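Local atomic coordinates of type II restriction enzyme MunI (Mycoplasma, PDB entry 1D02), a protein that recognises the double-stranded DNA sequence 5'-CAATTG-3' as a homodimer and cleaves it after the first C. Residues D[83-88]-D[94-99]; D[120-125]-D[150-155]. The protein carries 1 engineered substitution. One frame throughout, in Å; residues are numbered along the deposited sequence.

Contact 1: D[83-88]-D[94-99]. Engineered in segment 83-88: Ala-83 (natural residue Asp).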
ATOM      1  N   ALA D  83       4.034   7.286  12.361  1.00  8.05           N
ATOM      2  CA  ALA D  83       3.689   8.635  12.821  1.00  7.69           C
ATOM      3  C   ALA D  83       3.437   8.620  14.335  1.00  8.90           C
ATOM      4  O   ALA D  83       3.771   9.574  15.043  1.00  7.69           O
ATOM      5  CB  ALA D  83       2.443   9.126  12.107  1.00  9.98           C
ATOM      6  N   PHE D  84       2.847   7.534  14.827  1.00  7.69           N
ATOM      7  CA  PHE D  84       2.570   7.432  16.266  1.00  7.85           C
ATOM      8  C   PHE D  84       2.323   5.985  16.673  1.00  7.69           C
ATOM      9  O   PHE D  84       2.280   5.093  15.829  1.00  7.69           O
ATOM     10  CB  PHE D  84       1.341   8.309  16.629  1.00  7.69           C
ATOM     11  CG  PHE D  84       0.009   7.801  16.093  1.00  7.96           C
ATOM     12  CD1 PHE D  84      -0.814   6.971  16.866  1.00  7.69           C
ATOM     13  CD2 PHE D  84      -0.439   8.163  14.820  1.00  7.69           C
ATOM     14  CE1 PHE D  84      -2.039   6.531  16.375  1.00  7.69           C
ATOM     15  CE2 PHE D  84      -1.664   7.720  14.325  1.00  7.69           C
ATOM     16  CZ  PHE D  84      -2.465   6.905  15.108  1.00  7.69           C
ATOM     17  N   ALA D  85       2.245   5.748  17.975  1.00  7.69           N
ATOM     18  CA  ALA D  85       1.884   4.421  18.475  1.00  7.79           C
ATOM     19  C   ALA D  85       1.167   4.665  19.775  1.00  7.69           C
ATOM     20  O   ALA D  85       1.445   5.649  20.469  1.00  7.96           O
ATOM     21  CB  ALA D  85       3.119   3.534  18.740  1.00  7.69           C
ATOM     22  N   ILE D  86       0.247   3.765  20.102  1.00  7.76           N
ATOM     23  CA  ILE D  86      -0.470   3.843  21.368  1.00  7.69           C
ATOM     24  C   ILE D  86      -0.162   2.542  22.104  1.00  7.69           C
ATOM     25  O   ILE D  86      -0.429   1.452  21.582  1.00  7.69           O
ATOM     26  CB  ILE D  86      -1.986   3.961  21.167  1.00  7.69           C
ATOM     27  CG1 ILE D  86      -2.296   5.324  20.561  1.00  7.69           C
ATOM     28  CG2 ILE D  86      -2.707   3.795  22.514  1.00  7.73           C
ATOM     29  CD1 ILE D  86      -3.705   5.499  20.150  1.00  7.74           C
ATOM     30  N   GLU D  87       0.422   2.658  23.295  1.00  7.69           N
ATOM     31  CA  GLU D  87       0.738   1.452  24.061  1.00  8.53           C
ATOM     32  C   GLU D  87      -0.070   1.359  25.337  1.00  8.71           C
ATOM     33  O   GLU D  87      -0.292   2.370  26.012  1.00  7.69           O
ATOM     34  CB  GLU D  87       2.228   1.414  24.464  1.00  8.54           C
ATOM     35  CG  GLU D  87       2.575   0.182  25.343  1.00 10.79           C
ATOM     36  CD  GLU D  87       4.055   0.030  25.616  1.00 15.49           C
ATOM     37  OE1 GLU D  87       4.847   0.885  25.169  1.00 15.58           O
ATOM     38  OE2 GLU D  87       4.430  -0.958  26.287  1.00 16.95           O
ATOM     39  N   ASN D  88      -0.531   0.150  25.651  1.00  7.69           N
ATOM     40  CA  ASN D  88      -1.196  -0.120  26.928  1.00  7.69           C
ATOM     41  C   ASN D  88       0.020  -0.598  27.749  1.00  9.19           C
ATOM     42  O   ASN D  88       0.549  -1.690  27.489  1.00  7.69           O
ATOM     43  CB  ASN D  88      -2.200  -1.244  26.759  1.00  7.69           C
ATOM     44  CG  ASN D  88      -2.764  -1.729  28.088  1.00  7.69           C
ATOM     45  OD1 ASN D  88      -2.090  -1.670  29.128  1.00  9.62           O
ATOM     46  ND2 ASN D  88      -3.986  -2.231  28.048  1.00  8.02           N
ATOM     47  N   ILE D  94       0.814  -2.870  21.643  1.00  7.69           N
ATOM     48  CA  ILE D  94       0.961  -1.584  20.971  1.00  7.81           C
ATOM     49  C   ILE D  94       0.234  -1.531  19.633  1.00  8.12           C
ATOM     50  O   ILE D  94       0.267  -2.492  18.853  1.00  7.69           O
ATOM     51  CB  ILE D  94       2.446  -1.295  20.672  1.00  8.05           C
ATOM     52  CG1 ILE D  94       3.262  -1.372  21.958  1.00  8.12           C
ATOM     53  CG2 ILE D  94       2.595   0.088  20.021  1.00  7.69           C
ATOM     54  CD1 ILE D  94       4.760  -1.457  21.754  1.00  9.63           C
ATOM     55  N   LEU D  95      -0.417  -0.395  19.377  1.00  7.69           N
ATOM     56  CA  LEU D  95      -1.120  -0.162  18.110  1.00  7.69           C
ATOM     57  C   LEU D  95      -0.258   0.893  17.413  1.00  8.36           C
ATOM     58  O   LEU D  95      -0.010   1.955  17.978  1.00  7.69           O
ATOM     59  CB  LEU D  95      -2.526   0.404  18.370  1.00  7.74           C
ATOM     60  CG  LEU D  95      -3.282   0.930  17.138  1.00  7.69           C
ATOM     61  CD1 LEU D  95      -3.636  -0.272  16.251  1.00  7.69           C
ATOM     62  CD2 LEU D  95      -4.553   1.678  17.556  1.00  7.69           C
ATOM     63  N   PHE D  96       0.216   0.593  16.204  1.00  7.69           N
ATOM     64  CA  PHE D  96       1.048   1.535  15.458  1.00  8.38           C
ATOM     65  C   PHE D  96       0.178   2.349  14.521  1.00  8.00           C
ATOM     66  O   PHE D  96      -0.808   1.840  13.989  1.00  8.59           O
ATOM     67  CB  PHE D  96       2.136   0.758  14.701  1.00  7.69           C
ATOM     68  CG  PHE D  96       3.153   0.147  15.611  1.00  7.69           C
ATOM     69  CD1 PHE D  96       3.092  -1.206  15.952  1.00  8.49           C
ATOM     70  CD2 PHE D  96       4.131   0.943  16.191  1.00  7.69           C
ATOM     71  CE1 PHE D  96       4.008  -1.745  16.875  1.00  7.69           C
ATOM     72  CE2 PHE D  96       5.042   0.419  17.097  1.00  7.94           C
ATOM     73  CZ  PHE D  96       4.980  -0.928  17.442  1.00  7.69           C
ATOM     74  N   GLY D  97       0.516   3.624  14.338  1.00  7.69           N
ATOM     75  CA  GLY D  97      -0.337   4.436  13.500  1.00  8.06           C
ATOM     76  C   GLY D  97       0.317   5.306  12.459  1.00  7.88           C
ATOM     77  O   GLY D  97       1.523   5.534  12.492  1.00  8.28           O
ATOM     78  N   GLU D  98      -0.500   5.793  11.530  1.00  7.69           N
ATOM     79  CA  GLU D  98      -0.021   6.683  10.479  1.00  8.38           C
ATOM     80  C   GLU D  98      -0.999   7.844  10.387  1.00  8.38           C
ATOM     81  O   GLU D  98      -2.153   7.742  10.818  1.00  7.69           O
ATOM     82  CB  GLU D  98       0.031   5.974   9.117  1.00 10.17           C
ATOM     83  CG  GLU D  98       1.014   4.818   9.005  1.00 13.59           C
ATOM     84  CD  GLU D  98       2.439   5.179   9.425  1.00 17.61           C
ATOM     85  OE1 GLU D  98       2.825   6.375   9.360  1.00 20.29           O
ATOM     86  OE2 GLU D  98       3.190   4.259   9.832  1.00 16.65           O
ATOM     87  N   ILE D  99      -0.540   8.945   9.800  1.00  8.57           N
ATOM     88  CA  ILE D  99      -1.372  10.120   9.630  1.00  9.23           C
ATOM     89  C   ILE D  99      -1.161  10.534   8.179  1.00  9.98           C
ATOM     90  O   ILE D  99      -0.031  10.854   7.782  1.00 12.30           O
ATOM     91  CB  ILE D  99      -0.931  11.265  10.572  1.00  8.35           C
ATOM     92  CG1 ILE D  99      -1.162  10.852  12.047  1.00  8.66           C
ATOM     93  CG2 ILE D  99      -1.731  12.529  10.262  1.00  9.03           C
ATOM     94  CD1 ILE D  99      -0.756  11.900  13.039  1.00 10.62           C
TER

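Contact 2: D[120-125]-D[150-155]. With nucleotides of chain A.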
ATOM      1  N   GLU D 120      -1.835   6.690  -1.113  1.00  7.69           N
ATOM      2  CA  GLU D 120      -1.698   5.255  -1.384  1.00  7.69           C
ATOM      3  C   GLU D 120      -0.487   4.647  -0.667  1.00  7.73           C
ATOM      4  O   GLU D 120      -0.445   3.441  -0.422  1.00  7.69           O
ATOM      5  CB  GLU D 120      -1.545   5.009  -2.887  1.00  8.17           C
ATOM      6  CG  GLU D 120      -2.817   5.329  -3.684  1.00  7.69           C
ATOM      7  CD  GLU D 120      -2.571   5.330  -5.207  1.00  8.21           C
ATOM      8  OE1 GLU D 120      -1.396   5.201  -5.637  1.00  7.69           O
ATOM      9  OE2 GLU D 120      -3.556   5.476  -5.956  1.00  7.69           O
ATOM     10  N   ARG D 121       0.512   5.475  -0.364  1.00  7.69           N
ATOM     11  CA  ARG D 121       1.725   4.995   0.313  1.00  7.69           C
ATOM     12  C   ARG D 121       1.400   4.298   1.644  1.00  7.69           C
ATOM     13  O   ARG D 121       2.131   3.402   2.079  1.00  7.69           O
ATOM     14  CB  ARG D 121       2.687   6.168   0.604  1.00  7.69           C
ATOM     15  CG  ARG D 121       3.244   6.904  -0.659  1.00  7.69           C
ATOM     16  CD  ARG D 121       4.094   8.108  -0.242  1.00 11.08           C
ATOM     17  NE  ARG D 121       4.785   7.678   0.929  1.00 12.32           N
ATOM     18  CZ  ARG D 121       4.788   8.278   2.116  1.00  9.51           C
ATOM     19  NH1 ARG D 121       4.191   9.432   2.356  1.00  9.54           N
ATOM     20  NH2 ARG D 121       5.226   7.579   3.144  1.00  8.75           N
ATOM     21  N   SER D 122       0.314   4.730   2.283  1.00  7.69           N
ATOM     22  CA  SER D 122      -0.083   4.167   3.565  1.00  7.69           C
ATOM     23  C   SER D 122      -0.402   2.702   3.427  1.00  7.69           C
ATOM     24  O   SER D 122      -0.325   1.956   4.409  1.00  7.69           O
ATOM     25  CB  SER D 122      -1.293   4.912   4.152  1.00  7.69           C
ATOM     26  OG  SER D 122      -2.425   4.825   3.313  1.00  7.69           O
ATOM     27  N   CYS D 123      -0.712   2.269   2.209  1.00  7.69           N
ATOM     28  CA  CYS D 123      -1.067   0.862   2.004  1.00  7.69           C
ATOM     29  C   CYS D 123       0.104  -0.101   2.183  1.00  8.19           C
ATOM     30  O   CYS D 123      -0.094  -1.315   2.129  1.00  7.69           O
ATOM     31  CB  CYS D 123      -1.720   0.647   0.633  1.00  7.69           C
ATOM     32  SG  CYS D 123      -3.335   1.456   0.484  1.00  8.10           S
ATOM     33  N   LYS D 124       1.314   0.422   2.382  1.00  7.69           N
ATOM     34  CA  LYS D 124       2.450  -0.463   2.629  1.00  7.69           C
ATOM     35  C   LYS D 124       2.166  -1.314   3.874  1.00  7.69           C
ATOM     36  O   LYS D 124       2.718  -2.409   4.025  1.00  7.69           O
ATOM     37  CB  LYS D 124       3.723   0.334   2.873  1.00  7.69           C
ATOM     38  CG  LYS D 124       3.695   1.223   4.121  1.00  7.69           C
ATOM     39  CD  LYS D 124       4.899   2.178   4.167  1.00  7.85           C
ATOM     40  CE  LYS D 124       6.244   1.445   4.281  1.00  8.18           C
ATOM     41  NZ  LYS D 124       7.421   2.398   4.532  1.00  7.69           N
ATOM     42  N   LEU D 125       1.295  -0.820   4.743  1.00  7.69           N
ATOM     43  CA  LEU D 125       0.994  -1.540   5.979  1.00  7.69           C
ATOM     44  C   LEU D 125       0.212  -2.818   5.712  1.00  7.69           C
ATOM     45  O   LEU D 125       0.114  -3.662   6.593  1.00  7.69           O
ATOM     46  CB  LEU D 125       0.219  -0.640   6.943  1.00  8.86           C
ATOM     47  CG  LEU D 125       0.972   0.627   7.354  1.00 12.07           C
ATOM     48  CD1 LEU D 125       0.101   1.474   8.269  1.00 14.06           C
ATOM     49  CD2 LEU D 125       2.286   0.248   8.033  1.00 13.94           C
ATOM     50  N   VAL D 150      -4.719   3.998  10.454  1.00  7.69           N
ATOM     51  CA  VAL D 150      -4.354   5.127   9.602  1.00  7.69           C
ATOM     52  C   VAL D 150      -5.400   6.229   9.811  1.00  7.69           C
ATOM     53  O   VAL D 150      -6.600   6.001   9.651  1.00  7.69           O
ATOM     54  CB  VAL D 150      -4.320   4.726   8.100  1.00  7.69           C
ATOM     55  CG1 VAL D 150      -4.026   5.951   7.242  1.00  7.69           C
ATOM     56  CG2 VAL D 150      -3.232   3.642   7.841  1.00  7.69           C
ATOM     57  N   VAL D 151      -4.932   7.399  10.234  1.00  7.69           N
ATOM     58  CA  VAL D 151      -5.819   8.547  10.424  1.00  7.69           C
ATOM     59  C   VAL D 151      -5.611   9.508   9.259  1.00  7.77           C
ATOM     60  O   VAL D 151      -4.476   9.961   9.015  1.00  7.69           O
ATOM     61  CB  VAL D 151      -5.519   9.267  11.748  1.00  7.69           C
ATOM     62  CG1 VAL D 151      -6.402  10.510  11.875  1.00  7.69           C
ATOM     63  CG2 VAL D 151      -5.771   8.298  12.926  1.00  7.69           C
ATOM     64  N   PHE D 152      -6.685   9.782   8.519  1.00  7.69           N
ATOM     65  CA  PHE D 152      -6.635  10.702   7.377  1.00  7.74           C
ATOM     66  C   PHE D 152      -7.091  12.072   7.864  1.00  8.68           C
ATOM     67  O   PHE D 152      -7.952  12.167   8.748  1.00  7.69           O
ATOM     68  CB  PHE D 152      -7.549  10.227   6.243  1.00  7.69           C
ATOM     69  CG  PHE D 152      -7.108   8.930   5.597  1.00  7.69           C
ATOM     70  CD1 PHE D 152      -7.641   7.707   6.013  1.00  8.04           C
ATOM     71  CD2 PHE D 152      -6.156   8.933   4.589  1.00  7.69           C
ATOM     72  CE1 PHE D 152      -7.229   6.496   5.434  1.00  7.69           C
ATOM     73  CE2 PHE D 152      -5.731   7.731   3.999  1.00  7.69           C
ATOM     74  CZ  PHE D 152      -6.266   6.507   4.420  1.00  7.70           C
ATOM     75  N   GLU D 153      -6.526  13.118   7.267  1.00  7.69           N
ATOM     76  CA  GLU D 153      -6.815  14.508   7.646  1.00  7.69           C
ATOM     77  C   GLU D 153      -6.787  15.337   6.374  1.00  7.69           C
ATOM     78  O   GLU D 153      -6.195  14.913   5.383  1.00  7.69           O
ATOM     79  CB  GLU D 153      -5.720  15.048   8.579  1.00  7.87           C
ATOM     80  CG  GLU D 153      -5.656  14.359   9.947  1.00  7.93           C
ATOM     81  CD  GLU D 153      -4.515  14.863  10.848  1.00  9.95           C
ATOM     82  OE1 GLU D 153      -3.723  15.735  10.435  1.00  9.58           O
ATOM     83  OE2 GLU D 153      -4.404  14.346  11.987  1.00  8.60           O
ATOM     84  N   GLY D 154      -7.399  16.520   6.416  1.00  7.69           N
ATOM     85  CA  GLY D 154      -7.402  17.387   5.239  1.00  7.69           C
ATOM     86  C   GLY D 154      -8.659  17.229   4.400  1.00  8.38           C
ATOM     87  O   GLY D 154      -9.562  16.448   4.726  1.00  7.69           O
ATOM     88  N   ASP D 155      -8.733  17.960   3.295  1.00  7.74           N
ATOM     89  CA  ASP D 155      -9.926  17.864   2.454  1.00  7.69           C
ATOM     90  C   ASP D 155     -10.172  16.461   1.877  1.00  7.69           C
ATOM     91  O   ASP D 155     -11.296  16.138   1.474  1.00  7.69           O
ATOM     92  CB  ASP D 155      -9.854  18.928   1.346  1.00  7.69           C
ATOM     93  CG  ASP D 155     -10.149  20.316   1.871  1.00  9.30           C
ATOM     94  OD1 ASP D 155      -9.774  21.309   1.217  1.00  9.06           O
ATOM     95  OD2 ASP D 155     -10.772  20.418   2.941  1.00  8.88           O
TER
ATOM     96  P    DA A   5       2.193  16.509   4.928  1.00 15.01           P
ATOM     97  OP1  DA A   5       2.342  17.960   5.180  1.00 13.59           O
ATOM     98  OP2  DA A   5       1.271  15.714   5.753  1.00 11.96           O
ATOM     99  O5'  DA A   5       1.770  16.186   3.415  1.00 13.11           O
ATOM    100  C5'  DA A   5       1.880  17.148   2.401  1.00 13.28           C
ATOM    101  C4'  DA A   5       1.644  16.529   1.041  1.00 10.81           C
ATOM    102  O4'  DA A   5       2.696  15.592   0.731  1.00  9.00           O
ATOM    103  C3'  DA A   5       0.320  15.811   0.730  1.00  9.26           C
ATOM    104  O3'  DA A   5      -0.213  16.354  -0.479  1.00  9.19           O
ATOM    105  C2'  DA A   5       0.766  14.393   0.378  1.00  8.01           C
ATOM    106  C1'  DA A   5       2.157  14.664  -0.177  1.00  7.99           C
ATOM    107  N9   DA A   5       3.078  13.533  -0.270  1.00  7.92           N
ATOM    108  C8   DA A   5       3.167  12.441   0.560  1.00  7.78           C
ATOM    109  N7   DA A   5       4.101  11.594   0.214  1.00  7.69           N
ATOM    110  C5   DA A   5       4.664  12.152  -0.918  1.00  7.69           C
ATOM    111  C6   DA A   5       5.712  11.727  -1.772  1.00  7.69           C
ATOM    112  N6   DA A   5       6.401  10.593  -1.598  1.00  7.69           N
ATOM    113  N1   DA A   5       6.023  12.513  -2.828  1.00  7.69           N
ATOM    114  C2   DA A   5       5.324  13.639  -3.005  1.00  7.80           C
ATOM    115  N3   DA A   5       4.325  14.142  -2.273  1.00  7.69           N
ATOM    116  C4   DA A   5       4.044  13.346  -1.232  1.00  8.13           C
ATOM    117  P    DA A   4       4.572  10.484   6.455  1.00  8.01           P
ATOM    118  OP1  DA A   4       3.596  10.704   7.550  1.00  8.35           O
ATOM    119  OP2  DA A   4       4.267   9.511   5.372  1.00  7.69           O
ATOM    120  O5'  DA A   4       4.852  11.900   5.782  1.00  7.69           O
ATOM    121  C5'  DA A   4       5.293  13.003   6.561  1.00  8.76           C
ATOM    122  C4'  DA A   4       5.256  14.265   5.729  1.00  8.19           C
ATOM    123  O4'  DA A   4       6.257  14.219   4.687  1.00  8.36           O
ATOM    124  C3'  DA A   4       3.934  14.529   5.025  1.00  8.06           C
ATOM    125  O3'  DA A   4       3.694  15.940   5.056  1.00  9.84           O
ATOM    126  C2'  DA A   4       4.171  14.006   3.612  1.00  9.60           C
ATOM    127  C1'  DA A   4       5.654  14.285   3.397  1.00  8.88           C
ATOM    128  N9   DA A   4       6.379  13.339   2.541  1.00  8.62           N
ATOM    129  C8   DA A   4       6.477  11.975   2.690  1.00  8.09           C
ATOM    130  N7   DA A   4       7.300  11.409   1.840  1.00  7.69           N
ATOM    131  C5   DA A   4       7.758  12.462   1.062  1.00  9.42           C
ATOM    132  C6   DA A   4       8.698  12.524   0.012  1.00  7.78           C
ATOM    133  N6   DA A   4       9.360  11.463  -0.452  1.00  7.69           N
ATOM    134  N1   DA A   4       8.952  13.736  -0.534  1.00 10.09           N
ATOM    135  C2   DA A   4       8.298  14.802  -0.055  1.00  7.69           C
ATOM    136  N3   DA A   4       7.401  14.873   0.927  1.00  9.57           N
ATOM    137  C4   DA A   4       7.178  13.653   1.459  1.00  7.81           C
TER

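Contact 1: D[83-88]-D[94-99]
Residues 84-88 and 94-99 run antiparallel as a beta hairpin in the central sheet of this PDDEXK-clan nuclease, their axes at 155°, with Ile-86 and Leu-95 as a hydrogen-bonded pair (Ile-86 N to Leu-95 O 2.8 Å, Leu-95 N to Ile-86 O 2.9 Å). Two residue pairs further on, past the non-hydrogen-bonded pair Ala-85/Phe-96, Gly-97 N donates to Phe-84 O over 2.7 Å, from above the carbonyl plane. There the ladder breaks into a classic beta bulge: Ala-83 and Phe-84 both face Gly-97, and both their N-H groups make weak bonds to Gly-97 O.

The Phe-84 ring folds back over the opposite strand because its CG sits between the backbone N and the carbonyl carbon (chi1 69°). The absence of a side chain at Gly-97 lets the ring lie directly on its CA in a CH-pi contact, 3.7 Å from CA to centroid and 16° off the ring normal; the ring edge meets Glu-98 O. On the other face of the sheet, Ala-85 CB touches Ile-94 CG2 at 3.7 Å and Phe-96 CD2, while the extended Glu-87 chain lays its CG against Ile-94 CG1 and hydrogen-bonds through OE1 to Tyr-43. Glu-98, bent at chi2, turns its carboxylate back to the engineered Ala-83 (Asp in nature), whose N makes a weak bond to Glu-98 OE1 at 3.4 Å.

Contact 2: D[120-125]-D[150-155]
Val-150, on strand 148-153, takes Ser-122 and Leu-125 on its two methyls: CG2 meets Leu-125 CD1 at 4.0 Å, and CG1 meets Ser-122 CB at 4.3 Å. The 120-125 segment is 3-10 helical, as its three successive i to i+3 backbone bonds demonstrate, the third from Leu-125 N to Ser-122 O. Ser-122 OG approaches the Phe-152 ring obliquely but bonds to His-119 O.

Remote from strand 148-153, Arg-121 of the same 3-10 segment reaches the DNA. Its CB and CG form an aliphatic arm, and CD lies 3.5 Å from N7 of DA5 of chain A. A bend at chi3 (37°) then redirects the chain: NE forms a salt bridge with Glu-120 OE1 of the second subunit. Beyond CZ, NH1 divides its bonding between DA5 N7 and OP2 of DA4, also of chain A, both at 3.0 Å, and NH2 reaches the same OP2 at 3.1 Å. That phosphate oxygen lies at the guanidinium edge, in plane, whereas DA4 N7 sits 3.7 Å above one face. Base, phosphate and partner subunit thus hold one guanidinium, consistent with coupling of DNA contact and dimer interface; N7 marks a purine, without telling adenine from guanine.

In the fold
Contacts 1 and 2, with centres about 14 Å apart, share one sheet: strands 93-101 and 148-153 are parallel neighbours, joined by a probable hydrogen bond from Val-151 N to Glu-98 O (2.9 Å). Glu-98 also packs its CG on Leu-125 CD1 at 3.5 Å, tying the hairpin to the 3-10 segment 120-125. With Lys-100, Glu-98 is consistent with the E-X-K part of the clan motif, and engineered position 83 with its preceding Asp. If DA4 and DA5 are the adenines of CAATTG, the DA4 phosphate that Arg-121 grips is the one at the cleaved step, consistent with DA4 OP1 lying 4.7 Å from Glu-98 OE1. Recognition and probable cleavage site would then adjoin.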